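Local coordinates for protein glycoside hydrolase family 81 (Clostridium thermocellum, PDB 6FOP) that probably hydrolyses beta-1,3-glucans such as laminarin as a glucanase of the cellulosome, at residues V531-Y539 with H549-G557. Residues are numbered along the deposited sequence; the frame is centred on the assembly and turned at random.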
loop_
_atom_site.group_PDB
_atom_site.type_symbol
_atom_site.label_atom_id
_atom_site.label_comp_id
_atom_site.label_asym_id
_atom_site.label_seq_id
_atom_site.Cartn_x
_atom_site.Cartn_y
_atom_site.Cartn_z
ATOM N N VAL A 531 -6.682 -3.759 -3.763
ATOM C CA VAL A 531 -7.709 -4.154 -2.814
ATOM C C VAL A 531 -8.754 -5.048 -3.455
ATOM O O VAL A 531 -9.152 -6.076 -2.889
ATOM C CB VAL A 531 -8.322 -2.904 -2.155
ATOM C CG1 VAL A 531 -9.604 -3.237 -1.423
ATOM C CG2 VAL A 531 -7.331 -2.329 -1.191
ATOM N N CYS A 532 -9.174 -4.678 -4.660
ATOM C CA CYS A 532 -10.159 -5.461 -5.369
ATOM C C CYS A 532 -9.702 -6.901 -5.664
ATOM O O CYS A 532 -10.528 -7.783 -5.857
ATOM C CB CYS A 532 -10.599 -4.745 -6.626
ATOM S SG CYS A 532 -11.558 -3.261 -6.303
ATOM N N ASN A 533 -8.388 -7.111 -5.714
ATOM C CA ASN A 533 -7.817 -8.436 -5.855
ATOM C C ASN A 533 -7.507 -9.148 -4.545
ATOM O O ASN A 533 -8.049 -10.248 -4.303
ATOM C CB ASN A 533 -6.554 -8.344 -6.726
ATOM C CG ASN A 533 -6.901 -8.120 -8.170
ATOM O OD1 ASN A 533 -7.296 -9.050 -8.875
ATOM N ND2 ASN A 533 -6.757 -6.901 -8.625
ATOM N N TYR A 534 -6.647 -8.571 -3.716
ATOM C CA TYR A 534 -6.017 -9.328 -2.616
ATOM C C TYR A 534 -6.838 -9.310 -1.335
ATOM O O TYR A 534 -6.649 -10.151 -0.484
ATOM C CB TYR A 534 -4.553 -8.883 -2.394
ATOM C CG TYR A 534 -3.816 -8.788 -3.716
ATOM C CD1 TYR A 534 -3.719 -9.888 -4.572
ATOM C CD2 TYR A 534 -3.293 -7.590 -4.146
ATOM C CE1 TYR A 534 -3.131 -9.784 -5.818
ATOM C CE2 TYR A 534 -2.706 -7.452 -5.378
ATOM C CZ TYR A 534 -2.622 -8.550 -6.228
ATOM O OH TYR A 534 -2.045 -8.417 -7.480
ATOM N N TRP A 535 -7.726 -8.327 -1.191
ATOM C CA TRP A 535 -8.663 -8.291 -0.052
ATOM C C TRP A 535 -10.061 -8.815 -0.391
ATOM O O TRP A 535 -10.630 -9.607 0.354
ATOM C CB TRP A 535 -8.751 -6.855 0.524
ATOM C CG TRP A 535 -7.630 -6.465 1.465
ATOM C CD1 TRP A 535 -7.667 -6.498 2.791
ATOM C CD2 TRP A 535 -6.285 -6.028 1.116
ATOM N NE1 TRP A 535 -6.488 -6.069 3.339
ATOM C CE2 TRP A 535 -5.613 -5.769 2.327
ATOM C CE3 TRP A 535 -5.609 -5.787 -0.085
ATOM C CZ2 TRP A 535 -4.303 -5.283 2.371
ATOM C CZ3 TRP A 535 -4.298 -5.318 -0.037
ATOM C CH2 TRP A 535 -3.655 -5.102 1.184
ATOM N N PHE A 536 -10.598 -8.404 -1.538
ATOM C CA PHE A 536 -11.967 -8.782 -1.901
ATOM C C PHE A 536 -12.083 -9.844 -2.997
ATOM O O PHE A 536 -13.172 -10.391 -3.181
ATOM C CB PHE A 536 -12.765 -7.553 -2.347
ATOM C CG PHE A 536 -12.901 -6.475 -1.302
ATOM C CD1 PHE A 536 -13.194 -6.795 0.010
ATOM C CD2 PHE A 536 -12.774 -5.123 -1.638
ATOM C CE1 PHE A 536 -13.324 -5.808 0.979
ATOM C CE2 PHE A 536 -12.936 -4.121 -0.672
ATOM C CZ PHE A 536 -13.182 -4.474 0.643
ATOM N N ASP A 537 -10.978 -10.109 -3.717
ATOM C CA ASP A 537 -10.961 -11.072 -4.843
ATOM C C ASP A 537 -12.253 -10.983 -5.672
ATOM O O ASP A 537 -12.984 -11.962 -5.861
ATOM C CB ASP A 537 -10.728 -12.515 -4.334
ATOM C CG ASP A 537 -10.466 -13.516 -5.441
ATOM O OD1 ASP A 537 -10.140 -13.118 -6.562
ATOM O OD2 ASP A 537 -10.557 -14.743 -5.143
ATOM N N LEU A 538 -12.510 -9.792 -6.200
ATOM C CA LEU A 538 -13.724 -9.571 -6.992
ATOM C C LEU A 538 -13.825 -10.448 -8.224
ATOM O O LEU A 538 -14.919 -10.809 -8.639
ATOM C CB LEU A 538 -13.861 -8.102 -7.396
ATOM C CG LEU A 538 -13.993 -7.055 -6.303
ATOM C CD1 LEU A 538 -14.278 -5.716 -6.953
ATOM C CD2 LEU A 538 -15.107 -7.410 -5.340
ATOM N N TYR A 539 -12.675 -10.791 -8.801
ATOM C CA TYR A 539 -12.654 -11.575 -10.047
ATOM C C TYR A 539 -12.676 -13.097 -9.772
ATOM O O TYR A 539 -12.699 -13.892 -10.702
ATOM C CB TYR A 539 -11.444 -11.163 -10.887
ATOM C CG TYR A 539 -11.508 -9.718 -11.305
ATOM C CD1 TYR A 539 -12.201 -9.333 -12.453
ATOM C CD2 TYR A 539 -10.918 -8.726 -10.534
ATOM C CE1 TYR A 539 -12.284 -7.995 -12.820
ATOM C CE2 TYR A 539 -11.015 -7.387 -10.883
ATOM C CZ TYR A 539 -11.675 -7.031 -12.028
ATOM O OH TYR A 539 -11.745 -5.689 -12.347
ATOM N N HIS A 549 -13.392 -18.320 2.615
ATOM C CA HIS A 549 -14.025 -17.004 2.676
ATOM C C HIS A 549 -13.911 -16.318 1.324
ATOM O O HIS A 549 -12.996 -16.621 0.547
ATOM C CB HIS A 549 -13.349 -16.152 3.775
ATOM C CG HIS A 549 -13.227 -16.849 5.092
ATOM N ND1 HIS A 549 -14.235 -16.823 6.033
ATOM C CD2 HIS A 549 -12.280 -17.684 5.582
ATOM C CE1 HIS A 549 -13.896 -17.572 7.064
ATOM N NE2 HIS A 549 -12.713 -18.110 6.815
ATOM N N ASN A 550 -14.761 -15.312 1.110
ATOM C CA ASN A 550 -14.747 -14.441 -0.058
ATOM C C ASN A 550 -14.009 -13.110 0.165
ATOM O O ASN A 550 -14.063 -12.219 -0.672
ATOM C CB ASN A 550 -16.167 -14.213 -0.593
ATOM C CG ASN A 550 -17.046 -13.375 0.338
ATOM O OD1 ASN A 550 -16.577 -12.620 1.196
ATOM N ND2 ASN A 550 -18.357 -13.581 0.211
ATOM N N TYR A 551 -13.301 -13.033 1.287
ATOM C CA TYR A 551 -12.701 -11.819 1.808
ATOM C C TYR A 551 -11.510 -12.231 2.653
ATOM O O TYR A 551 -11.609 -13.205 3.391
ATOM C CB TYR A 551 -13.733 -11.102 2.680
ATOM C CG TYR A 551 -13.181 -10.056 3.640
ATOM C CD1 TYR A 551 -12.497 -8.922 3.155
ATOM C CD2 TYR A 551 -13.323 -10.195 5.005
ATOM C CE1 TYR A 551 -12.001 -7.968 4.019
ATOM C CE2 TYR A 551 -12.829 -9.249 5.873
ATOM C CZ TYR A 551 -12.182 -8.117 5.374
ATOM O OH TYR A 551 -11.732 -7.162 6.235
ATOM N N ALA A 552 -10.410 -11.492 2.515
ATOM C CA ALA A 552 -9.269 -11.595 3.424
ATOM C C ALA A 552 -9.148 -10.275 4.167
ATOM O O ALA A 552 -9.063 -9.214 3.542
ATOM C CB ALA A 552 -7.971 -11.888 2.671
ATOM N N SER A 553 -9.108 -10.342 5.493
ATOM C CA SER A 553 -8.950 -9.138 6.319
ATOM C C SER A 553 -7.505 -8.696 6.507
ATOM O O SER A 553 -7.272 -7.511 6.747
ATOM C CB SER A 553 -9.644 -9.333 7.667
ATOM O OG SER A 553 -9.271 -10.546 8.269
ATOM N N MET A 554 -6.558 -9.640 6.430
ATOM C CA MET A 554 -5.131 -9.327 6.512
ATOM C C MET A 554 -4.355 -9.994 5.400
ATOM O O MET A 554 -4.505 -11.187 5.162
ATOM C CB MET A 554 -4.543 -9.701 7.873
ATOM C CG MET A 554 -5.104 -8.898 8.993
ATOM S SD MET A 554 -4.327 -9.000 10.602
ATOM C CE MET A 554 -2.697 -8.558 10.181
ATOM N N VAL A 555 -3.528 -9.184 4.750
ATOM C CA VAL A 555 -2.632 -9.634 3.697
ATOM C C VAL A 555 -1.196 -9.482 4.172
ATOM O O VAL A 555 -0.788 -8.391 4.594
ATOM C CB VAL A 555 -2.861 -8.802 2.399
ATOM C CG1 VAL A 555 -1.824 -9.140 1.312
ATOM C CG2 VAL A 555 -4.296 -8.991 1.919
ATOM N N TRP A 556 -0.466 -10.601 4.126
ATOM C CA TRP A 556 0.932 -10.665 4.496
ATOM C C TRP A 556 1.780 -11.038 3.290
ATOM O O TRP A 556 1.275 -11.469 2.248
ATOM C CB TRP A 556 1.167 -11.727 5.581
ATOM C CG TRP A 556 0.499 -11.473 6.900
ATOM C CD1 TRP A 556 -0.833 -11.624 7.213
ATOM C CD2 TRP A 556 1.150 -11.101 8.100
ATOM N NE1 TRP A 556 -1.027 -11.327 8.530
ATOM C CE2 TRP A 556 0.162 -10.993 9.101
ATOM C CE3 TRP A 556 2.474 -10.800 8.417
ATOM C CZ2 TRP A 556 0.462 -10.604 10.400
ATOM C CZ3 TRP A 556 2.777 -10.403 9.708
ATOM C CH2 TRP A 556 1.774 -10.319 10.693
ATOM N N GLY A 557 3.093 -10.887 3.424
ATOM C CA GLY A 557 3.997 -11.465 2.430
ATOM C C GLY A 557 3.838 -12.966 2.238
ATOM O O GLY A 557 3.895 -13.474 1.098
#
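W535 and V555 make the tight half of this contact, where the end of helix 514-534 in the (alpha/alpha)6-type catalytic domain of family 81 meets a short strand of a four-stranded antiparallel sheet. V555 CG2 sits over one face of the indole, 3.6 Å from the centroid of the W535 six-membered ring and 15° off its normal, a CH-pi contact. The valine's chi1 of 174° turns CG1 anti to the backbone N and leaves CG2 to meet the ring. The same methyl lies 3.6 Å from Y534 O, and Y534 OH is hydrogen-bonded to H266 ND1. W535 NE1 is bonded outside the contact, to A492, while S553 O lies at the indole edge, near its plane. S553 and M554 lie opposite C561, a classic beta bulge where strand 554-556 begins.

A single hydrogen bond crosses between the two chain segments: A552 N donates to W535 O at 2.9 Å, nearly straight at 169° and in the carbonyl plane. Y551 CA also approaches that oxygen in a CA-H...O contact, so the one carbonyl meets two successive residues of the returning loop. D537, with positive phi, is the first residue to leave helical backbone angles.

Packing thins toward N550, which is partly exposed and meets the other segment through its backbone. The F536 and Y551 side chains run alongside each other in the same direction, with Y551 CD1 at the edge of the phenylalanine ring, 3.9 Å from F536 CD1; Y551 OH is hydrogen-bonded to K573 O and to N577 ND2. The Y551 side chain is about 4 Å from the bound nickel, whose ligands include E601 and E605. At this looser end F536 O and N550 O, both acceptors, stand 3.2 Å apart without bonding, and N550 O is hydrogen-bonded to Y594 OH.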